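Local coordinates for protein discoidin-2 (Dictyostelium discoideum, PDB 2VM9) that binds galactose and N-acetylgalactosamine as a trimeric, calcium-containing lectin and may take part in spore coat formation, at residues A[34-39]-A[118-123]; A[51-56]-A[79-84]; A[134-139]-A[145-150]. All coordinates share one frame; numbering follows the deposited sequence. Where two conformers were deposited one is given.

Contact 1: residues A[34-39]-A[118-123]; sequences ILNFSN and NSIVTI. With CA (calcium ion), chain B.
Ile-120 reaches across to Leu-35 and Asn-36 on the surface of the discoidin (F5/8 type C) beta-sandwich, where a type II turn from Ile-34 to Phe-37 meets the chain leading into strand 121-131. The turn is closed by the Phe-37 N to Ile-34 O bond of 2.9 Å. Asn-36, with phi at 67°, takes the left-handed third position, which asparagine tolerates better than most residues.

From CB, which points at the turn, the Ile-120 side chain runs out through CG1, set beside the backbone N and anti to the carbonyl carbon (chi1 -64°). CG1 comes within 4.2 Å of Leu-35 CD1. The tip does most of the touching: CD1 packs 3.9 Å from Leu-35 CD2, the two chains meeting at a slant, and rests in van der Waals contact against the amide end of Asn-36, near ND2 and OD1 alike, that side chain running at about a right angle to it. Isoleucine suits this place because its CG1-CD1 arm gives an apolar tip that reaches the turn, while the beta branch restricts the arm's direction. Gln-79 of strand 70-79 touches both Leu-35 and Ile-120.

Farther along, the loop turns to metal binding. Calcium is held by Asn-39, Ser-40 and Asp-47 together with four waters. The Asn-39 carboxamide suits this site by offering the metal its oxygen while its nitrogen bonds to Gly-48 O; Asn-39 OD1 lies 2.6 Å from the calcium ion.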
ATOM      1  N   ILE A  34       4.777  21.827  10.174  1.00  5.12           N
ATOM      2  CA  ILE A  34       4.510  21.990   8.739  1.00  6.52           C
ATOM      3  C   ILE A  34       4.961  23.364   8.222  1.00  5.82           C
ATOM      4  O   ILE A  34       4.829  24.394   8.914  1.00  4.34           O
ATOM      5  CB  ILE A  34       3.035  21.748   8.342  1.00  7.10           C
ATOM      6  CG1 ILE A  34       2.996  21.510   6.824  1.00  8.24           C
ATOM      7  CG2 ILE A  34       2.152  22.962   8.707  1.00  8.08           C
ATOM      8  CD1 ILE A  34       1.690  20.957   6.333  1.00 11.92           C
ATOM      9  N   LEU A  35       5.483  23.373   7.002  1.00  5.43           N
ATOM     10  CA  LEU A  35       5.836  24.613   6.302  1.00  6.29           C
ATOM     11  C   LEU A  35       4.711  25.630   6.447  1.00  6.05           C
ATOM     12  O   LEU A  35       3.523  25.278   6.254  1.00  6.26           O
ATOM     13  CB  LEU A  35       6.057  24.314   4.816  1.00  6.87           C
ATOM     14  CG  LEU A  35       6.918  25.349   4.090  1.00  6.28           C
ATOM     15  CD1 LEU A  35       8.393  25.215   4.521  1.00  7.95           C
ATOM     16  CD2 LEU A  35       6.764  25.138   2.597  1.00  6.85           C
ATOM     17  N   ASN A  36       5.082  26.869   6.801  1.00  6.60           N
ATOM     18  CA  ASN A  36       4.150  28.006   6.951  1.00  7.20           C
ATOM     19  C   ASN A  36       3.152  27.891   8.121  1.00  7.31           C
ATOM     20  O   ASN A  36       2.196  28.689   8.241  1.00  7.79           O
ATOM     21  CB  ASN A  36       3.415  28.287   5.630  1.00  6.73           C
ATOM     22  CG  ASN A  36       4.337  28.824   4.552  1.00  8.86           C
ATOM     23  OD1 ASN A  36       5.171  29.695   4.813  1.00 10.28           O
ATOM     24  ND2 ASN A  36       4.180  28.321   3.331  1.00 11.80           N
ATOM     25  N   PHE A  37       3.381  26.900   8.980  1.00  6.88           N
ATOM     26  CA  PHE A  37       2.568  26.743  10.175  1.00  6.27           C
ATOM     27  C   PHE A  37       2.519  28.053  10.930  1.00  7.47           C
ATOM     28  O   PHE A  37       3.556  28.671  11.191  1.00  6.67           O
ATOM     29  CB  PHE A  37       3.095  25.649  11.120  1.00  6.08           C
ATOM     30  CG  PHE A  37       2.269  25.538  12.387  1.00  5.97           C
ATOM     31  CD1 PHE A  37       0.989  24.983  12.362  1.00  9.36           C
ATOM     32  CD2 PHE A  37       2.741  26.040  13.583  1.00  8.36           C
ATOM     33  CE1 PHE A  37       0.195  24.941  13.556  1.00  7.40           C
ATOM     34  CE2 PHE A  37       1.976  25.990  14.759  1.00  8.30           C
ATOM     35  CZ  PHE A  37       0.713  25.426  14.750  1.00  8.42           C
ATOM     36  N   SER A  38       1.314  28.491  11.276  0.50  7.00           N
ATOM     37  CA  SER A  38       1.172  29.663  12.125  0.50  7.33           C
ATOM     38  C   SER A  38      -0.096  29.518  12.942  0.50  7.73           C
ATOM     39  O   SER A  38      -1.086  28.933  12.482  0.50  8.11           O
ATOM     40  CB  SER A  38       1.126  30.929  11.286  0.50  7.35           C
ATOM     41  OG  SER A  38      -0.094  30.979  10.585  0.50  8.96           O
ATOM     42  N   ASN A  39      -0.066  30.041  14.156  1.00  6.79           N
ATOM     43  CA  ASN A  39      -1.212  29.881  15.045  1.00  6.93           C
ATOM     44  C   ASN A  39      -1.648  31.254  15.579  1.00  7.87           C
ATOM     45  O   ASN A  39      -1.480  32.265  14.858  1.00  8.11           O
ATOM     46  CB  ASN A  39      -0.999  28.774  16.088  1.00  5.81           C
ATOM     47  CG  ASN A  39       0.245  29.010  16.947  1.00  8.13           C
ATOM     48  OD1 ASN A  39       0.758  30.132  17.010  1.00  8.08           O
ATOM     49  ND2 ASN A  39       0.720  27.960  17.615  1.00  5.92           N
ATOM     50  N   ASN A 118      11.225  33.052   8.375  1.00  6.37           N
ATOM     51  CA  ASN A 118      10.121  32.720   7.454  1.00  7.33           C
ATOM     52  C   ASN A 118      10.478  32.392   6.031  1.00  7.28           C
ATOM     53  O   ASN A 118       9.616  31.909   5.280  1.00  7.03           O
ATOM     54  CB  ASN A 118       9.067  33.852   7.453  1.00  7.16           C
ATOM     55  CG  ASN A 118       8.394  33.989   8.779  1.00  8.57           C
ATOM     56  OD1 ASN A 118       7.960  33.013   9.370  1.00 10.65           O
ATOM     57  ND2 ASN A 118       8.295  35.210   9.264  1.00 11.15           N
ATOM     58  N   SER A 119      11.705  32.698   5.603  1.00  6.51           N
ATOM     59  CA  SER A 119      12.016  32.487   4.193  1.00  6.32           C
ATOM     60  C   SER A 119      12.237  31.000   3.965  1.00  6.89           C
ATOM     61  O   SER A 119      12.854  30.309   4.773  1.00  7.01           O
ATOM     62  CB  SER A 119      13.253  33.265   3.741  1.00  5.68           C
ATOM     63  OG  SER A 119      13.086  34.658   3.986  1.00  7.33           O
ATOM     64  N   ILE A 120      11.674  30.513   2.876  1.00  6.73           N
ATOM     65  CA  ILE A 120      11.729  29.092   2.566  1.00  7.69           C
ATOM     66  C   ILE A 120      12.988  28.774   1.774  1.00  8.01           C
ATOM     67  O   ILE A 120      13.335  29.477   0.810  1.00  9.14           O
ATOM     68  CB  ILE A 120      10.458  28.676   1.810  1.00  7.51           C
ATOM     69  CG1 ILE A 120       9.249  28.889   2.748  1.00  8.89           C
ATOM     70  CG2 ILE A 120      10.594  27.196   1.287  1.00  7.46           C
ATOM     71  CD1 ILE A 120       7.881  28.783   2.054  1.00 10.46           C
ATOM     72  N   VAL A 121      13.675  27.713   2.169  1.00  7.08           N
ATOM     73  CA  VAL A 121      14.826  27.217   1.400  1.00  7.35           C
ATOM     74  C   VAL A 121      14.496  25.828   0.892  1.00  7.28           C
ATOM     75  O   VAL A 121      14.164  24.946   1.667  1.00  6.75           O
ATOM     76  CB  VAL A 121      16.135  27.201   2.239  1.00  6.48           C
ATOM     77  CG1 VAL A 121      17.313  26.516   1.428  1.00  7.39           C
ATOM     78  CG2 VAL A 121      16.475  28.635   2.680  1.00  7.04           C
ATOM     79  N   THR A 122      14.575  25.655  -0.428  1.00  8.12           N
ATOM     80  CA  THR A 122      14.150  24.402  -1.071  1.00  8.39           C
ATOM     81  C   THR A 122      15.320  23.788  -1.805  1.00 10.05           C
ATOM     82  O   THR A 122      16.077  24.493  -2.521  1.00 10.50           O
ATOM     83  CB  THR A 122      12.988  24.659  -2.061  1.00  7.38           C
ATOM     84  OG1 THR A 122      11.905  25.290  -1.362  1.00  9.12           O
ATOM     85  CG2 THR A 122      12.519  23.334  -2.714  1.00  9.37           C
ATOM     86  N   ILE A 123      15.489  22.495  -1.586  1.00  9.74           N
ATOM     87  CA  ILE A 123      16.473  21.670  -2.238  1.00 11.74           C
ATOM     88  C   ILE A 123      15.722  20.678  -3.109  1.00 11.49           C
ATOM     89  O   ILE A 123      14.781  20.022  -2.650  1.00 10.51           O
ATOM     90  CB  ILE A 123      17.286  20.900  -1.197  1.00 11.90           C
ATOM     91  CG1 ILE A 123      17.844  21.884  -0.150  1.00 15.08           C
ATOM     92  CG2 ILE A 123      18.351  19.998  -1.841  1.00 12.64           C
ATOM     93  CD1 ILE A 123      18.650  22.995  -0.719  1.00 15.52           C
TER
HETATM   94 CA    CA B 500       0.965  31.832  18.922  0.80 10.72          CA
HETATM   95  O   HOH W   1      -0.740  32.803  20.887  1.00 13.97           O
HETATM   96  O   HOH W   2       2.418  32.536  17.278  1.00 14.92           O
HETATM   97  O   HOH W   3       2.780  30.845  20.192  1.00 13.75           O
HETATM   98  O   HOH W   4       2.184  33.662  20.106  1.00 17.33           O

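Contact 2: residues A[51-56]-A[79-84]; sequences SWSSSV and QGRGDH. With PO4 (phosphate ion), chain G.
Ser-51 and Arg-81 bring their backbones close, CA to CA 4.9 Å, where the short strand 52-53 begins beside the loop that follows strand 70-79. Ser-51 turns its CB toward that loop and lays its side chain along the arginine stem: CB rests 3.7 Å from Arg-81 CB, and OG comes to 3.3 Å from Arg-81 CD. A serine suits this spot because it is small enough to let the stem lie close, while Ser-51 OG hydrogen-bonds Ser-53 OG at 2.9 Å. Ser-53 OG in turn bonds to Ser-146 OG, making a chain of hydroxyls.

The arginine is fully extended from CG to NE, its CG anti to the backbone N (chi1 175°), which carries the guanidinium alongside Asp-83. It grips that carboxylate side-on: Arg-81 NE meets Asp-83 OD1 at 2.8 Å, nearly straight at 174° but from above the carboxylate plane, and Arg-81 NH2 meets Asp-83 OD2 at 2.8 Å, on the syn side but tilted out of that plane. His-84 CD2 lies over the rim of one guanidinium face, while phosphate O2 sits near the plane at the edge.

Arg-81, Gly-82 and Asp-83 form a predicted cell-attachment sequence. Here the carboxylate would offset part of the guanidinium charge and fix its rotation; NH2 is shared between Asp-83 and the phosphate, probably from the crystallisation liquor, and NH1 between Gln-86 OE1 and the phosphate.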
ATOM      1  N   SER A  51       6.876  25.939  14.984  1.00  4.65           N
ATOM      2  CA  SER A  51       8.033  25.125  14.610  1.00  4.92           C
ATOM      3  C   SER A  51       7.967  23.826  15.414  1.00  4.99           C
ATOM      4  O   SER A  51       7.333  23.765  16.470  1.00  5.18           O
ATOM      5  CB  SER A  51       9.377  25.814  14.985  1.00  5.70           C
ATOM      6  OG  SER A  51       9.471  26.015  16.425  1.00  6.61           O
ATOM      7  N   TRP A  52       8.673  22.807  14.942  1.00  3.80           N
ATOM      8  CA  TRP A  52       9.177  21.806  15.893  1.00  3.93           C
ATOM      9  C   TRP A  52      10.407  22.455  16.542  1.00  4.56           C
ATOM     10  O   TRP A  52      11.223  23.083  15.841  1.00  5.40           O
ATOM     11  CB  TRP A  52       9.634  20.548  15.159  1.00  4.63           C
ATOM     12  CG  TRP A  52      10.555  19.689  16.004  1.00  4.22           C
ATOM     13  CD1 TRP A  52      10.234  19.049  17.177  1.00  5.74           C
ATOM     14  CD2 TRP A  52      11.923  19.366  15.727  1.00  4.60           C
ATOM     15  NE1 TRP A  52      11.320  18.351  17.644  1.00  4.29           N
ATOM     16  CE2 TRP A  52      12.377  18.529  16.790  1.00  4.98           C
ATOM     17  CE3 TRP A  52      12.815  19.704  14.699  1.00  5.67           C
ATOM     18  CZ2 TRP A  52      13.681  18.006  16.840  1.00  4.74           C
ATOM     19  CZ3 TRP A  52      14.135  19.191  14.756  1.00  6.00           C
ATOM     20  CH2 TRP A  52      14.544  18.351  15.810  1.00  6.69           C
ATOM     21  N   SER A  53      10.569  22.289  17.855  1.00  3.85           N
ATOM     22  CA  SER A  53      11.833  22.709  18.504  1.00  4.39           C
ATOM     23  C   SER A  53      12.346  21.552  19.363  1.00  4.23           C
ATOM     24  O   SER A  53      11.578  21.013  20.193  1.00  4.89           O
ATOM     25  CB  SER A  53      11.616  23.947  19.386  1.00  4.25           C
ATOM     26  OG  SER A  53      11.116  25.051  18.635  1.00  4.72           O
ATOM     27  N   SER A  54      13.625  21.192  19.204  1.00  4.70           N
ATOM     28  CA  SER A  54      14.184  20.069  19.957  1.00  4.93           C
ATOM     29  C   SER A  54      14.271  20.413  21.453  1.00  4.94           C
ATOM     30  O   SER A  54      14.117  21.566  21.854  1.00  4.55           O
ATOM     31  CB  SER A  54      15.578  19.688  19.426  1.00  4.53           C
ATOM     32  OG  SER A  54      16.514  20.663  19.831  1.00  6.38           O
ATOM     33  N   SER A  55      14.538  19.403  22.276  1.00  5.69           N
ATOM     34  CA  SER A  55      14.876  19.679  23.667  1.00  5.97           C
ATOM     35  C   SER A  55      16.392  19.831  23.868  1.00  6.32           C
ATOM     36  O   SER A  55      16.871  20.808  24.462  1.00  7.05           O
ATOM     37  CB  SER A  55      14.325  18.611  24.611  1.00  6.21           C
ATOM     38  OG  SER A  55      14.652  18.989  25.952  1.00  6.97           O
ATOM     39  N   VAL A  56      17.131  18.862  23.350  1.00  6.14           N
ATOM     40  CA  VAL A  56      18.599  18.831  23.400  1.00  6.16           C
ATOM     41  C   VAL A  56      19.155  19.583  22.202  1.00  6.07           C
ATOM     42  O   VAL A  56      18.652  19.449  21.093  1.00  6.22           O
ATOM     43  CB  VAL A  56      19.063  17.362  23.369  1.00  6.50           C
ATOM     44  CG1 VAL A  56      20.603  17.276  23.237  1.00  7.40           C
ATOM     45  CG2 VAL A  56      18.559  16.662  24.635  1.00  8.36           C
ATOM     46  N   GLN A  79      12.214  25.976   6.778  1.00  4.69           N
ATOM     47  CA  GLN A  79      11.914  27.309   7.194  1.00  5.30           C
ATOM     48  C   GLN A  79      12.295  27.358   8.670  1.00  4.53           C
ATOM     49  O   GLN A  79      12.345  26.332   9.369  1.00  4.67           O
ATOM     50  CB  GLN A  79      10.417  27.489   6.969  1.00  6.01           C
ATOM     51  CG  GLN A  79       9.840  28.824   7.115  1.00  8.95           C
ATOM     52  CD  GLN A  79       8.353  28.760   6.762  1.00  9.33           C
ATOM     53  OE1 GLN A  79       7.680  27.767   7.075  1.00  8.40           O
ATOM     54  NE2 GLN A  79       7.838  29.803   6.124  1.00 10.08           N
ATOM     55  N   GLY A  80      12.567  28.552   9.162  1.00  5.13           N
ATOM     56  CA  GLY A  80      12.799  28.691  10.580  1.00  3.92           C
ATOM     57  C   GLY A  80      11.484  28.736  11.365  1.00  4.61           C
ATOM     58  O   GLY A  80      10.387  28.391  10.869  1.00  5.06           O
ATOM     59  N   ARG A  81      11.628  29.145  12.607  1.00  3.95           N
ATOM     60  CA  ARG A  81      10.500  29.230  13.537  1.00  4.01           C
ATOM     61  C   ARG A  81       9.726  30.520  13.337  1.00  5.14           C
ATOM     62  O   ARG A  81      10.326  31.606  13.269  1.00  5.28           O
ATOM     63  CB  ARG A  81      11.027  29.141  14.980  1.00  4.22           C
ATOM     64  CG  ARG A  81       9.956  29.337  16.027  1.00  3.73           C
ATOM     65  CD  ARG A  81      10.452  28.965  17.437  1.00  3.67           C
ATOM     66  NE  ARG A  81       9.400  29.298  18.383  1.00  3.41           N
ATOM     67  CZ  ARG A  81       9.458  29.107  19.692  1.00  5.38           C
ATOM     68  NH1 ARG A  81      10.542  28.547  20.240  1.00  6.18           N
ATOM     69  NH2 ARG A  81       8.413  29.468  20.450  1.00  3.91           N
ATOM     70  N   GLY A  82       8.397  30.433  13.285  1.00  5.09           N
ATOM     71  CA  GLY A  82       7.599  31.643  12.987  1.00  5.73           C
ATOM     72  C   GLY A  82       7.572  32.728  14.062  1.00  6.71           C
ATOM     73  O   GLY A  82       7.523  33.921  13.731  1.00  7.00           O
ATOM     74  N   ASP A  83       7.647  32.342  15.337  1.00  6.92           N
ATOM     75  CA  ASP A  83       7.339  33.237  16.453  1.00  6.55           C
ATOM     76  C   ASP A  83       8.548  33.638  17.324  1.00  7.31           C
ATOM     77  O   ASP A  83       8.394  34.401  18.292  1.00  8.11           O
ATOM     78  CB  ASP A  83       6.248  32.621  17.338  1.00  7.14           C
ATOM     79  CG  ASP A  83       6.650  31.282  17.934  1.00  6.66           C
ATOM     80  OD1 ASP A  83       7.084  30.379  17.181  1.00  6.11           O
ATOM     81  OD2 ASP A  83       6.530  31.143  19.155  1.00  6.27           O
ATOM     82  N   HIS A  84       9.732  33.124  16.997  1.00  7.41           N
ATOM     83  CA  HIS A  84      10.983  33.513  17.706  1.00  7.76           C
ATOM     84  C   HIS A  84      12.170  33.344  16.768  1.00  6.87           C
ATOM     85  O   HIS A  84      12.063  32.636  15.784  1.00  5.83           O
ATOM     86  CB  HIS A  84      11.197  32.719  18.987  1.00  8.72           C
ATOM     87  CG  HIS A  84      10.340  33.201  20.105  1.00 12.63           C
ATOM     88  ND1 HIS A  84      10.403  34.502  20.570  1.00 18.19           N
ATOM     89  CD2 HIS A  84       9.347  32.598  20.803  1.00 16.71           C
ATOM     90  CE1 HIS A  84       9.508  34.663  21.533  1.00 21.06           C
ATOM     91  NE2 HIS A  84       8.849  33.526  21.685  1.00 18.50           N
TER
HETATM   92  P   PO4 G 507       9.029  29.367  24.006  0.60 11.32           P
HETATM   93  O1  PO4 G 507      10.284  30.078  24.486  0.60 17.08           O
HETATM   94  O2  PO4 G 507       9.334  28.503  22.915  0.60  6.91           O
HETATM   95  O3  PO4 G 507       8.040  30.437  23.593  0.60 18.20           O
HETATM   96  O4  PO4 G 507       8.409  28.648  25.179  0.60 18.75           O

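Contact 3: residues A[134-139]-A[145-150]; sequences IAIHPQ and ISLRWE
Trp-149 presents one face of its indole to Ile-136, whose CG2 methyl stands 3.9 Å from the centroid of the six-membered ring and only 21° off the ring normal. This is a CH-pi contact, displaced toward the rim: CZ3 is the nearest ring atom, 3.6 Å from CG2. The indole NE1 makes a weak hydrogen bond to Ser-33 OG. A tryptophan suits this position because its broad apolar surface can span the gap between two sheets, while its one polar atom is directed to a loop.

The two branches of Ile-136 divide the work. CG2 lies between the backbone N and the carbonyl carbon and covers the indole, whereas CG1 is anti to the backbone N (chi1 -177°) and sends CD1 to meet Leu-147 CD2 tip to tip at 4.2 Å. A beta-branched residue both suits a strand and offers these two separate surfaces. Farther along, Pro-138 CG touches Ile-145 CG2 at 3.8 Å and Leu-147 CD2 at 4.1 Å, its ring crossing both side chains at about right angles. With no N-H to satisfy, proline costs nothing polar here, and its compact ring packs on both neighbours.

The strand axes come no nearer than 10.0 Å, their N-to-C directions 146° apart, so these side chains face each other between layers instead of pairing backbones: the core of a beta-sandwich. On one side, strand 133-142 lies between strands 63-67 and 87-96, with Ile-63 touching both Ile-136 and Trp-149, and Tyr-91 adding to the cover of Ile-136. On the other, strand 146-153 pairs antiparallel with strands 70-79 and 52-53; Ile-76 of strand 70-79 packs on Trp-149.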
ATOM      1  N   ILE A 134      12.538   9.056   5.646  1.00  5.23           N
ATOM      2  CA  ILE A 134      13.586  10.039   5.401  1.00  5.67           C
ATOM      3  C   ILE A 134      13.730  10.841   6.689  1.00  5.38           C
ATOM      4  O   ILE A 134      12.741  11.008   7.411  1.00  6.93           O
ATOM      5  CB  ILE A 134      13.219  10.919   4.167  1.00  4.68           C
ATOM      6  CG1 ILE A 134      14.356  11.877   3.808  1.00  6.73           C
ATOM      7  CG2 ILE A 134      11.913  11.680   4.395  1.00  6.94           C
ATOM      8  CD1 ILE A 134      14.198  12.477   2.402  1.00  6.85           C
ATOM      9  N   ALA A 135      14.937  11.300   7.011  1.00  6.15           N
ATOM     10  CA  ALA A 135      15.133  12.028   8.277  1.00  5.36           C
ATOM     11  C   ALA A 135      15.955  13.265   7.983  1.00  6.15           C
ATOM     12  O   ALA A 135      16.987  13.173   7.285  1.00  6.28           O
ATOM     13  CB  ALA A 135      15.883  11.155   9.305  1.00  5.41           C
ATOM     14  N   ILE A 136      15.506  14.397   8.531  1.00  5.61           N
ATOM     15  CA  ILE A 136      16.289  15.623   8.531  1.00  5.63           C
ATOM     16  C   ILE A 136      17.114  15.657   9.812  1.00  5.56           C
ATOM     17  O   ILE A 136      16.588  15.405  10.912  1.00  5.32           O
ATOM     18  CB  ILE A 136      15.383  16.874   8.343  1.00  5.24           C
ATOM     19  CG1 ILE A 136      16.232  18.150   8.271  1.00  5.56           C
ATOM     20  CG2 ILE A 136      14.274  16.956   9.442  1.00  6.22           C
ATOM     21  CD1 ILE A 136      15.473  19.361   7.731  1.00  5.66           C
ATOM     22  N   HIS A 137      18.416  15.914   9.648  1.00  5.29           N
ATOM     23  CA  HIS A 137      19.395  15.873  10.745  1.00  5.43           C
ATOM     24  C   HIS A 137      20.075  17.243  10.835  1.00  5.64           C
ATOM     25  O   HIS A 137      21.103  17.469  10.190  1.00  6.04           O
ATOM     26  CB  HIS A 137      20.427  14.770  10.454  1.00  5.56           C
ATOM     27  CG  HIS A 137      19.966  13.400  10.857  1.00  5.78           C
ATOM     28  ND1 HIS A 137      20.335  12.816  12.054  1.00  8.56           N
ATOM     29  CD2 HIS A 137      19.168  12.499  10.229  1.00  8.71           C
ATOM     30  CE1 HIS A 137      19.791  11.607  12.142  1.00  9.08           C
ATOM     31  NE2 HIS A 137      19.076  11.393  11.050  1.00  8.99           N
ATOM     32  N   PRO A 138      19.453  18.193  11.564  1.00  6.08           N
ATOM     33  CA  PRO A 138      20.044  19.526  11.730  1.00  6.00           C
ATOM     34  C   PRO A 138      21.487  19.426  12.206  1.00  6.46           C
ATOM     35  O   PRO A 138      21.808  18.600  13.085  1.00  6.65           O
ATOM     36  CB  PRO A 138      19.176  20.152  12.823  1.00  5.58           C
ATOM     37  CG  PRO A 138      17.780  19.542  12.518  1.00  5.42           C
ATOM     38  CD  PRO A 138      18.156  18.079  12.269  1.00  5.84           C
ATOM     39  N   GLN A 139      22.355  20.237  11.601  1.00  6.41           N
ATOM     40  CA  GLN A 139      23.756  20.238  12.013  1.00  7.00           C
ATOM     41  C   GLN A 139      24.141  21.497  12.764  1.00  6.28           C
ATOM     42  O   GLN A 139      24.906  21.432  13.713  1.00  6.89           O
ATOM     43  CB  GLN A 139      24.685  20.085  10.805  1.00  7.24           C
ATOM     44  CG  GLN A 139      24.477  18.746  10.110  1.00 10.81           C
ATOM     45  CD  GLN A 139      24.815  17.560  11.011  1.00 12.96           C
ATOM     46  OE1 GLN A 139      25.969  17.407  11.432  1.00 13.57           O
ATOM     47  NE2 GLN A 139      23.809  16.716  11.318  1.00 11.63           N
ATOM     48  N   ILE A 145      17.445  24.566  17.722  1.00  4.02           N
ATOM     49  CA  ILE A 145      17.058  23.692  16.628  1.00  4.31           C
ATOM     50  C   ILE A 145      15.524  23.786  16.543  1.00  4.55           C
ATOM     51  O   ILE A 145      14.805  23.115  17.276  1.00  4.61           O
ATOM     52  CB  ILE A 145      17.520  22.261  16.869  1.00  3.85           C
ATOM     53  CG1 ILE A 145      19.057  22.217  16.899  1.00  5.64           C
ATOM     54  CG2 ILE A 145      16.945  21.325  15.782  1.00  4.11           C
ATOM     55  CD1 ILE A 145      19.628  20.869  17.411  1.00  4.79           C
ATOM     56  N   SER A 146      15.065  24.656  15.656  1.00  3.99           N
ATOM     57  CA  SER A 146      13.646  24.897  15.444  1.00  3.95           C
ATOM     58  C   SER A 146      13.440  25.008  13.941  1.00  4.58           C
ATOM     59  O   SER A 146      14.182  25.715  13.241  1.00  4.37           O
ATOM     60  CB  SER A 146      13.184  26.200  16.139  1.00  4.52           C
ATOM     61  OG  SER A 146      13.400  26.154  17.551  1.00  5.63           O
ATOM     62  N   LEU A 147      12.426  24.312  13.423  1.00  3.63           N
ATOM     63  CA  LEU A 147      12.205  24.388  11.988  1.00  4.23           C
ATOM     64  C   LEU A 147      10.771  24.060  11.629  1.00  4.57           C
ATOM     65  O   LEU A 147      10.023  23.442  12.423  1.00  4.76           O
ATOM     66  CB  LEU A 147      13.159  23.470  11.203  1.00  4.95           C
ATOM     67  CG  LEU A 147      12.920  21.956  11.403  1.00  5.43           C
ATOM     68  CD1 LEU A 147      11.866  21.409  10.444  1.00  5.93           C
ATOM     69  CD2 LEU A 147      14.207  21.168  11.255  1.00  9.58           C
ATOM     70  N   ARG A 148      10.406  24.491  10.426  1.00  4.18           N
ATOM     71  CA  ARG A 148       9.210  24.027   9.749  1.00  4.23           C
ATOM     72  C   ARG A 148       9.680  23.491   8.397  1.00  4.69           C
ATOM     73  O   ARG A 148      10.739  23.877   7.920  1.00  4.75           O
ATOM     74  CB  ARG A 148       8.197  25.157   9.557  1.00  3.69           C
ATOM     75  CG  ARG A 148       7.573  25.623  10.878  1.00  3.79           C
ATOM     76  CD  ARG A 148       6.736  26.911  10.665  1.00  5.30           C
ATOM     77  NE  ARG A 148       7.646  28.047  10.453  1.00  5.24           N
ATOM     78  CZ  ARG A 148       7.260  29.262  10.062  1.00  7.38           C
ATOM     79  NH1 ARG A 148       5.960  29.516   9.832  1.00  6.20           N
ATOM     80  NH2 ARG A 148       8.170  30.220   9.863  1.00  6.08           N
ATOM     81  N   TRP A 149       8.908  22.575   7.807  1.00  4.96           N
ATOM     82  CA  TRP A 149       9.365  21.902   6.601  1.00  4.86           C
ATOM     83  C   TRP A 149       8.225  21.237   5.859  1.00  6.16           C
ATOM     84  O   TRP A 149       7.110  21.088   6.395  1.00  5.78           O
ATOM     85  CB  TRP A 149      10.463  20.866   6.915  1.00  4.51           C
ATOM     86  CG  TRP A 149      10.016  19.683   7.732  1.00  5.53           C
ATOM     87  CD1 TRP A 149       9.072  19.654   8.744  1.00  5.11           C
ATOM     88  CD2 TRP A 149      10.511  18.351   7.609  1.00  7.25           C
ATOM     89  NE1 TRP A 149       8.962  18.357   9.242  1.00  6.01           N
ATOM     90  CE2 TRP A 149       9.856  17.558   8.582  1.00  6.37           C
ATOM     91  CE3 TRP A 149      11.474  17.750   6.785  1.00  5.03           C
ATOM     92  CZ2 TRP A 149      10.111  16.183   8.722  1.00  6.96           C
ATOM     93  CZ3 TRP A 149      11.735  16.407   6.930  1.00  6.53           C
ATOM     94  CH2 TRP A 149      11.060  15.633   7.906  1.00  6.46           C
ATOM     95  N   GLU A 150       8.529  20.856   4.623  1.00  5.75           N
ATOM     96  CA  GLU A 150       7.628  20.063   3.821  1.00  5.50           C
ATOM     97  C   GLU A 150       8.474  19.162   2.938  1.00  5.97           C
ATOM     98  O   GLU A 150       9.629  19.481   2.596  1.00  6.16           O
ATOM     99  CB  GLU A 150       6.709  20.961   2.991  1.00  5.85           C
ATOM    100  CG  GLU A 150       5.684  20.212   2.092  1.00  6.91           C
ATOM    101  CD  GLU A 150       4.776  19.267   2.892  1.00  6.26           C
ATOM    102  OE1 GLU A 150       3.600  19.618   3.098  1.00  8.13           O
ATOM    103  OE2 GLU A 150       5.234  18.173   3.286  1.00  5.43           O
TER

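How the contacts relate
All three contacts lie in the N-terminal beta-sandwich, well apart from the lectin-like region at 163-257, with centres about 10 to 11 Å apart. Along the chain, contact 2 falls between the two segments of contact 1, and contact 3 follows both. All three reach the sheet containing strands 52-53, 70-79, 121-131 and 146-153; contact 3 also crosses to the second sheet. Gln-79 ties contact 2 to both segments of contact 1, and Arg-148 of contact 3 bonds to Phe-37 O, Asn-118 OD1 and Gly-80 O. The core thus continues through polar links into the loops that carry the calcium site and the Arg-81 to Asp-83 sequence.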